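Local coordinates for protein folylpolyglutamate synthase (FolC) (Helicobacter pylori, PDB 6K8C) that probably adds glutamate to dihydropteroate and to tetrahydrofolates, using ATP, to make dihydrofolate and folylpolyglutamates, at residues H291-L296 with L374-F379; N40-I45 with A129-K134; I217-E222 with L244-K249. One frame throughout, in Å; residues are numbered along the deposited sequence.

Contact 1 of 3, residues H291-L296 with L374-F379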
loop_
_atom_site.group_PDB
_atom_site.type_symbol
_atom_site.label_atom_id
_atom_site.label_comp_id
_atom_site.label_asym_id
_atom_site.label_seq_id
_atom_site.Cartn_x
_atom_site.Cartn_y
_atom_site.Cartn_z
ATOM N N HIS A 291 0.755 -15.627 -3.957
ATOM C CA HIS A 291 -0.664 -15.515 -3.639
ATOM C C HIS A 291 -1.396 -14.641 -4.650
ATOM O O HIS A 291 -2.478 -15.003 -5.129
ATOM C CB HIS A 291 -0.852 -14.968 -2.225
ATOM C CG HIS A 291 -2.271 -15.015 -1.759
ATOM N ND1 HIS A 291 -2.826 -16.137 -1.182
ATOM C CD2 HIS A 291 -3.260 -14.092 -1.816
ATOM C CE1 HIS A 291 -4.092 -15.897 -0.888
ATOM N NE2 HIS A 291 -4.380 -14.664 -1.263
ATOM N N SER A 292 -0.840 -13.472 -4.976
ATOM C CA SER A 292 -1.514 -12.629 -5.959
ATOM C C SER A 292 -1.426 -13.233 -7.352
ATOM O O SER A 292 -2.365 -13.101 -8.141
ATOM C CB SER A 292 -0.939 -11.207 -5.951
ATOM O OG SER A 292 0.463 -11.192 -6.146
ATOM N N ALA A 293 -0.324 -13.917 -7.668
ATOM C CA ALA A 293 -0.207 -14.533 -8.986
ATOM C C ALA A 293 -1.281 -15.592 -9.193
ATOM O O ALA A 293 -1.872 -15.685 -10.276
ATOM C CB ALA A 293 1.187 -15.125 -9.167
ATOM N N LYS A 294 -1.559 -16.393 -8.159
ATOM C CA LYS A 294 -2.633 -17.374 -8.257
ATOM C C LYS A 294 -3.977 -16.693 -8.477
ATOM O O LYS A 294 -4.782 -17.142 -9.301
ATOM C CB LYS A 294 -2.669 -18.243 -6.999
ATOM C CG LYS A 294 -1.508 -19.213 -6.884
ATOM C CD LYS A 294 -1.563 -19.992 -5.577
ATOM C CE LYS A 294 -0.460 -21.036 -5.510
ATOM N NZ LYS A 294 -0.303 -21.595 -4.137
ATOM N N ALA A 295 -4.232 -15.600 -7.753
ATOM C CA ALA A 295 -5.503 -14.898 -7.896
ATOM C C ALA A 295 -5.635 -14.262 -9.274
ATOM O O ALA A 295 -6.733 -14.217 -9.842
ATOM C CB ALA A 295 -5.635 -13.837 -6.807
ATOM N N LEU A 296 -4.532 -13.756 -9.828
ATOM C CA LEU A 296 -4.608 -13.152 -11.153
ATOM C C LEU A 296 -4.797 -14.210 -12.231
ATOM O O LEU A 296 -5.509 -13.981 -13.215
ATOM C CB LEU A 296 -3.360 -12.319 -11.418
ATOM C CG LEU A 296 -3.383 -11.011 -10.626
ATOM C CD1 LEU A 296 -1.984 -10.526 -10.387
ATOM C CD2 LEU A 296 -4.199 -9.954 -11.355
ATOM N N LEU A 374 -1.770 -8.852 -19.119
ATOM C CA LEU A 374 -1.641 -8.579 -17.694
ATOM C C LEU A 374 -0.341 -7.820 -17.471
ATOM O O LEU A 374 0.728 -8.280 -17.889
ATOM C CB LEU A 374 -1.651 -9.869 -16.858
ATOM C CG LEU A 374 -1.251 -9.712 -15.379
ATOM C CD1 LEU A 374 -2.199 -8.773 -14.645
ATOM C CD2 LEU A 374 -1.182 -11.070 -14.665
ATOM N N VAL A 375 -0.439 -6.652 -16.840
ATOM C CA VAL A 375 0.714 -5.867 -16.420
ATOM C C VAL A 375 0.915 -6.129 -14.933
ATOM O O VAL A 375 0.005 -5.899 -14.131
ATOM C CB VAL A 375 0.504 -4.369 -16.705
ATOM C CG1 VAL A 375 1.650 -3.541 -16.129
ATOM C CG2 VAL A 375 0.350 -4.132 -18.206
ATOM N N TYR A 376 2.096 -6.619 -14.560
ATOM C CA TYR A 376 2.276 -7.202 -13.239
ATOM C C TYR A 376 3.722 -7.067 -12.786
ATOM O O TYR A 376 4.654 -7.215 -13.581
ATOM C CB TYR A 376 1.869 -8.679 -13.264
ATOM C CG TYR A 376 1.911 -9.413 -11.949
ATOM C CD1 TYR A 376 1.148 -8.998 -10.866
ATOM C CD2 TYR A 376 2.676 -10.563 -11.805
ATOM C CE1 TYR A 376 1.170 -9.700 -9.664
ATOM C CE2 TYR A 376 2.706 -11.262 -10.612
ATOM C CZ TYR A 376 1.950 -10.830 -9.546
ATOM O OH TYR A 376 1.975 -11.539 -8.359
ATOM N N GLY A 377 3.904 -6.795 -11.497
ATOM C CA GLY A 377 5.228 -6.944 -10.925
ATOM C C GLY A 377 5.554 -6.037 -9.757
ATOM O O GLY A 377 6.268 -6.449 -8.834
ATOM N N SER A 378 5.051 -4.805 -9.789
ATOM C CA SER A 378 5.384 -3.794 -8.792
ATOM C C SER A 378 4.544 -2.561 -9.074
ATOM O O SER A 378 3.908 -2.444 -10.125
ATOM C CB SER A 378 6.867 -3.421 -8.824
ATOM O OG SER A 378 7.303 -3.142 -10.150
ATOM N N PHE A 379 4.538 -1.641 -8.105
ATOM C CA PHE A 379 4.032 -0.302 -8.378
ATOM C C PHE A 379 4.811 0.324 -9.523
ATOM O O PHE A 379 4.242 0.999 -10.389
ATOM C CB PHE A 379 4.137 0.581 -7.128
ATOM C CG PHE A 379 2.962 0.471 -6.187
ATOM C CD1 PHE A 379 2.907 -0.546 -5.250
ATOM C CD2 PHE A 379 1.930 1.396 -6.226
ATOM C CE1 PHE A 379 1.847 -0.649 -4.374
ATOM C CE2 PHE A 379 0.856 1.299 -5.347
ATOM C CZ PHE A 379 0.819 0.269 -4.420
#
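The hydroxyl oxygen of Y376 is gripped from two places. S292 OG lies 2.7 Å from Y376 OH, in a bond that either hydroxyl could donate. The backbone N of N289 gives Y376 OH a second bond. S292 OG also bonds to the carbonyl O of N289, so the two hydroxyls and N289 form one buried polar cluster. The serine oxygen comes in at the edge of the ring, near its plane. Its rotation between the backbone N and the carbonyl carbon of S292 (chi1 55°) is what places OG against both Y376 OH and N289 O. A293 adds its CB, 3.8 Å from Y376 OH.

L296 packs beside the ring. Its CD1 is only 3.3 Å from Y376 CE1, a tight approach that is neither over the face nor at the edge. The other branch, CD2, reaches L374 CD1 at 4.0 Å, and the two leucine side chains cross at about a right angle.

These residues join a helix to the sheet of the Mur ligase C-terminal (glutamate ligase) domain. Strand 282-285, helix 290-303 and strand 308-312 form a beta-alpha-beta crossover. Strand 373-376 lies between those two strands, and segment 291-296 runs nearly antiparallel to residues 374-376, at 172°. With CG anti to the backbone N (chi1 -176°), the Y376 side chain reaches across so that OH meets S292 and A293. V323 and L327 of helix 320-327 also touch Y376. A citric acid, probably from the crystallisation liquor, lies about 5 Å from the side chain of S292.

Contact 2 of 3, residues N40-I45 with A129-K134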
loop_
_atom_site.group_PDB
_atom_site.type_symbol
_atom_site.label_atom_id
_atom_site.label_comp_id
_atom_site.label_asym_id
_atom_site.label_seq_id
_atom_site.Cartn_x
_atom_site.Cartn_y
_atom_site.Cartn_z
ATOM N N ASN A 40 1.431 24.287 15.507
ATOM C CA ASN A 40 1.318 25.676 15.944
ATOM C C ASN A 40 0.527 26.504 14.938
ATOM O O ASN A 40 -0.423 27.206 15.304
ATOM C CB ASN A 40 2.711 26.278 16.152
ATOM C CG ASN A 40 3.337 25.877 17.484
ATOM O OD1 ASN A 40 2.639 25.570 18.454
ATOM N ND2 ASN A 40 4.663 25.899 17.537
ATOM N N ALA A 41 0.896 26.425 13.655
ATOM C CA ALA A 41 0.256 27.278 12.659
ATOM C C ALA A 41 -1.158 26.827 12.325
ATOM O O ALA A 41 -1.975 27.642 11.888
ATOM C CB ALA A 41 1.094 27.328 11.379
ATOM N N PHE A 42 -1.469 25.548 12.508
ATOM C CA PHE A 42 -2.792 25.061 12.145
ATOM C C PHE A 42 -3.514 24.438 13.335
ATOM O O PHE A 42 -4.280 25.124 14.015
ATOM C CB PHE A 42 -2.692 24.073 10.978
ATOM C CG PHE A 42 -2.366 24.732 9.670
ATOM C CD1 PHE A 42 -3.380 25.178 8.843
ATOM C CD2 PHE A 42 -1.051 24.917 9.273
ATOM C CE1 PHE A 42 -3.097 25.793 7.644
ATOM C CE2 PHE A 42 -0.763 25.535 8.069
ATOM C CZ PHE A 42 -1.786 25.972 7.255
ATOM N N PHE A 43 -3.293 23.153 13.599
ATOM C CA PHE A 43 -4.047 22.483 14.651
ATOM C C PHE A 43 -3.353 21.191 15.054
ATOM O O PHE A 43 -2.521 20.646 14.323
ATOM C CB PHE A 43 -5.483 22.199 14.204
ATOM C CG PHE A 43 -5.582 21.313 12.991
ATOM C CD1 PHE A 43 -5.619 19.931 13.131
ATOM C CD2 PHE A 43 -5.645 21.858 11.720
ATOM C CE1 PHE A 43 -5.706 19.111 12.028
ATOM C CE2 PHE A 43 -5.735 21.043 10.607
ATOM C CZ PHE A 43 -5.765 19.663 10.761
ATOM N N GLU A 44 -3.723 20.707 16.239
ATOM C CA GLU A 44 -3.348 19.386 16.725
ATOM C C GLU A 44 -4.513 18.458 16.395
ATOM O O GLU A 44 -5.596 18.591 16.971
ATOM C CB GLU A 44 -3.069 19.426 18.226
ATOM C CG GLU A 44 -2.495 18.159 18.830
ATOM C CD GLU A 44 -1.366 18.465 19.803
ATOM O OE1 GLU A 44 -0.695 17.521 20.276
ATOM O OE2 GLU A 44 -1.144 19.662 20.085
ATOM N N ILE A 45 -4.298 17.534 15.454
ATOM C CA ILE A 45 -5.396 16.719 14.946
ATOM C C ILE A 45 -6.033 15.912 16.080
ATOM O O ILE A 45 -5.344 15.352 16.944
ATOM C CB ILE A 45 -4.902 15.812 13.801
ATOM C CG1 ILE A 45 -6.070 15.045 13.178
ATOM C CG2 ILE A 45 -3.818 14.848 14.284
ATOM C CD1 ILE A 45 -5.896 14.738 11.703
ATOM N N ALA A 129 -2.248 14.862 4.228
ATOM C CA ALA A 129 -3.150 13.898 4.850
ATOM C C ALA A 129 -3.723 14.441 6.154
ATOM O O ALA A 129 -4.927 14.321 6.410
ATOM C CB ALA A 129 -2.422 12.571 5.090
ATOM N N VAL A 130 -2.876 15.043 6.992
ATOM C CA VAL A 130 -3.354 15.591 8.260
ATOM C C VAL A 130 -4.334 16.729 8.013
ATOM O O VAL A 130 -5.350 16.851 8.709
ATOM C CB VAL A 130 -2.172 16.048 9.132
ATOM C CG1 VAL A 130 -2.679 16.623 10.464
ATOM C CG2 VAL A 130 -1.207 14.901 9.362
ATOM N N MET A 131 -4.049 17.582 7.022
ATOM C CA MET A 131 -4.971 18.667 6.691
ATOM C C MET A 131 -6.316 18.114 6.240
ATOM O O MET A 131 -7.379 18.588 6.667
ATOM C CB MET A 131 -4.369 19.560 5.602
ATOM C CG MET A 131 -3.360 20.578 6.106
ATOM S SD MET A 131 -4.101 21.868 7.135
ATOM C CE MET A 131 -5.186 22.659 5.951
ATOM N N LEU A 132 -6.288 17.099 5.375
ATOM C CA LEU A 132 -7.520 16.513 4.867
ATOM C C LEU A 132 -8.312 15.792 5.947
ATOM O O LEU A 132 -9.532 15.656 5.806
ATOM C CB LEU A 132 -7.204 15.545 3.731
ATOM C CG LEU A 132 -6.678 16.181 2.450
ATOM C CD1 LEU A 132 -6.192 15.106 1.493
ATOM C CD2 LEU A 132 -7.754 17.033 1.806
ATOM N N ALA A 133 -7.655 15.334 7.014
ATOM C CA ALA A 133 -8.302 14.564 8.071
ATOM C C ALA A 133 -8.678 15.416 9.279
ATOM O O ALA A 133 -8.992 14.862 10.338
ATOM C CB ALA A 133 -7.397 13.411 8.512
ATOM N N LYS A 134 -8.665 16.745 9.131
ATOM C CA LYS A 134 -8.915 17.657 10.247
ATOM C C LYS A 134 -10.177 17.295 11.024
ATOM O O LYS A 134 -10.188 17.349 12.261
ATOM C CB LYS A 134 -9.017 19.091 9.715
ATOM C CG LYS A 134 -9.333 20.147 10.767
ATOM C CD LYS A 134 -9.787 21.440 10.097
ATOM C CE LYS A 134 -9.318 22.665 10.860
ATOM N NZ LYS A 134 -9.670 22.587 12.304
#
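The chain leaves its helix at F42 and runs on past the end of helix 121-132, where I45 CA comes within 5.9 Å of K134 CA. F43 is central. Its CG sits between its backbone N and carbonyl carbon (chi1 60°), and the ring reaches across to the other segment. K134 lies over one face of this ring. K134 CG makes a CH-pi contact 3.8 Å from the centroid of the F43 ring. The lysine chain then bends at its last two torsions, so that NZ stands 4.5 Å from the same centroid in a cation-pi contact. At the ring edge, near its plane, V130 O is 3.5 Å from F43 CZ.

The M131 chain bends at its second and third torsions, which brings SD to both aromatic rings. Its SD is 3.8 Å from F42 CD1 and 3.9 Å from F43 CE2. Both are Met-aromatic contacts, set obliquely to the rings. I45 CD1 comes to 3.4 Å from A133 O and also packs on A133 CB and V130 CG1.

F38, one turn back on helix 28-41, meets the rings of F42 and F43 and also touches V130 and M131. The two helices lead into the neighbouring parallel strands 48-53 and 138-142. The contact is mostly apolar, with one face of F43 taking the lysine. The K134 ammonium group, at the solvent side, probably gains modest stabilisation from the F43 ring.

Contact 3 of 3, residues I217-E222 with L244-K249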
loop_
_atom_site.group_PDB
_atom_site.type_symbol
_atom_site.label_atom_id
_atom_site.label_comp_id
_atom_site.label_asym_id
_atom_site.label_seq_id
_atom_site.Cartn_x
_atom_site.Cartn_y
_atom_site.Cartn_z
ATOM N N ILE A 217 -0.732 -7.065 21.107
ATOM C CA ILE A 217 -1.824 -7.999 20.854
ATOM C C ILE A 217 -1.415 -8.870 19.676
ATOM O O ILE A 217 -1.354 -8.400 18.537
ATOM C CB ILE A 217 -3.146 -7.273 20.578
ATOM C CG1 ILE A 217 -3.596 -6.489 21.813
ATOM C CG2 ILE A 217 -4.225 -8.267 20.170
ATOM C CD1 ILE A 217 -4.647 -5.434 21.501
ATOM N N VAL A 218 -1.152 -10.144 19.937
ATOM C CA VAL A 218 -0.648 -11.055 18.916
ATOM C C VAL A 218 -1.833 -11.711 18.220
ATOM O O VAL A 218 -2.638 -12.395 18.856
ATOM C CB VAL A 218 0.290 -12.104 19.531
ATOM C CG1 VAL A 218 0.823 -13.038 18.464
ATOM C CG2 VAL A 218 1.437 -11.411 20.268
ATOM N N VAL A 219 -1.943 -11.503 16.912
ATOM C CA VAL A 219 -3.042 -12.081 16.146
ATOM C C VAL A 219 -2.779 -13.565 15.947
ATOM O O VAL A 219 -1.712 -13.957 15.460
ATOM C CB VAL A 219 -3.207 -11.361 14.800
ATOM C CG1 VAL A 219 -4.231 -12.083 13.947
ATOM C CG2 VAL A 219 -3.630 -9.917 15.027
ATOM N N GLN A 220 -3.750 -14.391 16.331
ATOM C CA GLN A 220 -3.638 -15.831 16.133
ATOM C C GLN A 220 -3.570 -16.170 14.650
ATOM O O GLN A 220 -4.240 -15.546 13.820
ATOM C CB GLN A 220 -4.834 -16.544 16.761
ATOM C CG GLN A 220 -4.804 -16.623 18.272
ATOM C CD GLN A 220 -5.515 -17.864 18.782
ATOM O OE1 GLN A 220 -6.688 -18.091 18.473
ATOM N NE2 GLN A 220 -4.804 -18.680 19.554
ATOM N N ASN A 221 -2.761 -17.178 14.318
ATOM C CA ASN A 221 -2.639 -17.650 12.941
ATOM C C ASN A 221 -3.847 -18.538 12.653
ATOM O O ASN A 221 -3.791 -19.770 12.698
ATOM C CB ASN A 221 -1.317 -18.382 12.733
ATOM C CG ASN A 221 -1.034 -18.666 11.268
ATOM O OD1 ASN A 221 -1.952 -18.777 10.455
ATOM N ND2 ASN A 221 0.242 -18.773 10.924
ATOM N N GLU A 222 -4.962 -17.883 12.334
ATOM C CA GLU A 222 -6.269 -18.529 12.343
ATOM C C GLU A 222 -7.251 -17.654 11.577
ATOM O O GLU A 222 -7.329 -16.451 11.835
ATOM C CB GLU A 222 -6.738 -18.731 13.789
ATOM C CG GLU A 222 -8.191 -19.108 13.950
ATOM C CD GLU A 222 -8.401 -20.609 13.951
ATOM O OE1 GLU A 222 -7.556 -21.332 13.381
ATOM O OE2 GLU A 222 -9.408 -21.067 14.531
ATOM N N LEU A 244 -7.492 -9.316 6.569
ATOM C CA LEU A 244 -8.778 -8.919 7.128
ATOM C C LEU A 244 -8.894 -9.313 8.595
ATOM O O LEU A 244 -9.494 -8.578 9.390
ATOM C CB LEU A 244 -9.927 -9.523 6.314
ATOM C CG LEU A 244 -11.358 -9.223 6.797
ATOM C CD1 LEU A 244 -11.682 -7.709 6.863
ATOM C CD2 LEU A 244 -12.376 -9.939 5.921
ATOM N N GLU A 245 -8.352 -10.480 8.975
ATOM C CA GLU A 245 -8.376 -10.864 10.386
ATOM C C GLU A 245 -7.642 -9.842 11.242
ATOM O O GLU A 245 -8.098 -9.495 12.338
ATOM C CB GLU A 245 -7.757 -12.251 10.585
ATOM C CG GLU A 245 -8.628 -13.406 10.137
ATOM C CD GLU A 245 -9.824 -13.645 11.047
ATOM O OE1 GLU A 245 -9.902 -13.031 12.135
ATOM O OE2 GLU A 245 -10.685 -14.466 10.672
ATOM N N VAL A 246 -6.501 -9.351 10.757
ATOM C CA VAL A 246 -5.753 -8.340 11.500
ATOM C C VAL A 246 -6.538 -7.035 11.572
ATOM O O VAL A 246 -6.636 -6.412 12.636
ATOM C CB VAL A 246 -4.366 -8.141 10.867
ATOM C CG1 VAL A 246 -3.653 -6.968 11.524
ATOM C CG2 VAL A 246 -3.541 -9.430 10.981
ATOM N N ALA A 247 -7.126 -6.610 10.454
ATOM C CA ALA A 247 -7.936 -5.396 10.468
ATOM C C ALA A 247 -9.126 -5.539 11.407
ATOM O O ALA A 247 -9.519 -4.575 12.072
ATOM C CB ALA A 247 -8.411 -5.055 9.056
ATOM N N LEU A 248 -9.723 -6.732 11.462
ATOM C CA LEU A 248 -10.842 -6.951 12.374
ATOM C C LEU A 248 -10.395 -6.839 13.826
ATOM O O LEU A 248 -11.102 -6.254 14.656
ATOM C CB LEU A 248 -11.476 -8.318 12.106
ATOM C CG LEU A 248 -12.833 -8.606 12.751
ATOM C CD1 LEU A 248 -13.878 -7.608 12.286
ATOM C CD2 LEU A 248 -13.268 -10.033 12.432
ATOM N N LYS A 249 -9.225 -7.393 14.152
ATOM C CA LYS A 249 -8.700 -7.264 15.510
ATOM C C LYS A 249 -8.429 -5.805 15.860
ATOM O O LYS A 249 -8.682 -5.371 16.991
ATOM C CB LYS A 249 -7.427 -8.094 15.664
ATOM C CG LYS A 249 -6.946 -8.216 17.102
ATOM C CD LYS A 249 -8.019 -8.870 17.962
ATOM C CE LYS A 249 -7.419 -9.826 18.971
ATOM N NZ LYS A 249 -8.474 -10.636 19.638
#
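V219 and V246 meet methyl to methyl in the centre of the contact. V246 CG2 lies 4.0 Å from V219 CG1 and 4.1 Å from V219 CG2, filling the angle between the two branches. The two side chains cross at about a right angle. With CG1 anti to the backbone N (chi1 173°), V219 presents both methyls to the helix.

On one side of the valines, the aliphatic part of K249 crosses I217 obliquely. K249 CE is 3.8 Å from I217 CG2, and K249 CG is 4.1 Å from the same methyl. The lysine bends at its second and third torsions, which brings its methylenes against the isoleucine. On the other side, the backbone of E222 meets E245. E222 O is 3.7 Å from E245 CG, a plain van der Waals touch.

The glutamate is positioned from beyond the segments. E245 OE2 accepts a hydrogen bond from the backbone N of S224, just before helix 225-234. The negative carboxylate is thus near the N-terminal end of that helix, which would probably favour its charged form. Backbone bonds of I217 and V219 to strand 191-194 hold the other segment in place. An inverse gamma turn at N221 precedes E222.

Strand 215-218 is an edge strand of the large sheet, in the ATPase-like Mur ligase middle domain. Helix 241-254 packs against the end of this strand and the loop after it. Its L244, V246 and A247 also touch helix 58-70, whose first turn includes the end of the glycine-rich P-loop sequence, while L244 and E245 meet helix 225-234.

Overall arrangement
Along the chain the contacts follow in series: contact 2 closes first, then contact 3, then contact 1. Contacts 2 and 3 belong to the larger, ATPase-like part of the enzyme, built round the eight-stranded sheet. Contact 2 lies by helices that feed its central strands, and contact 3 lies at its outermost strand 215-218. They are about 31 Å apart between centres. Contact 1 is in the C-terminal domain, on the separate six-stranded sheet. Its centre lies about 36 Å from that of contact 2, on the opposite side of the chain's centre, and about 25 Å from that of contact 3. None touches another. Each contact thus lies within one of the two domains, and none spans the boundary between them.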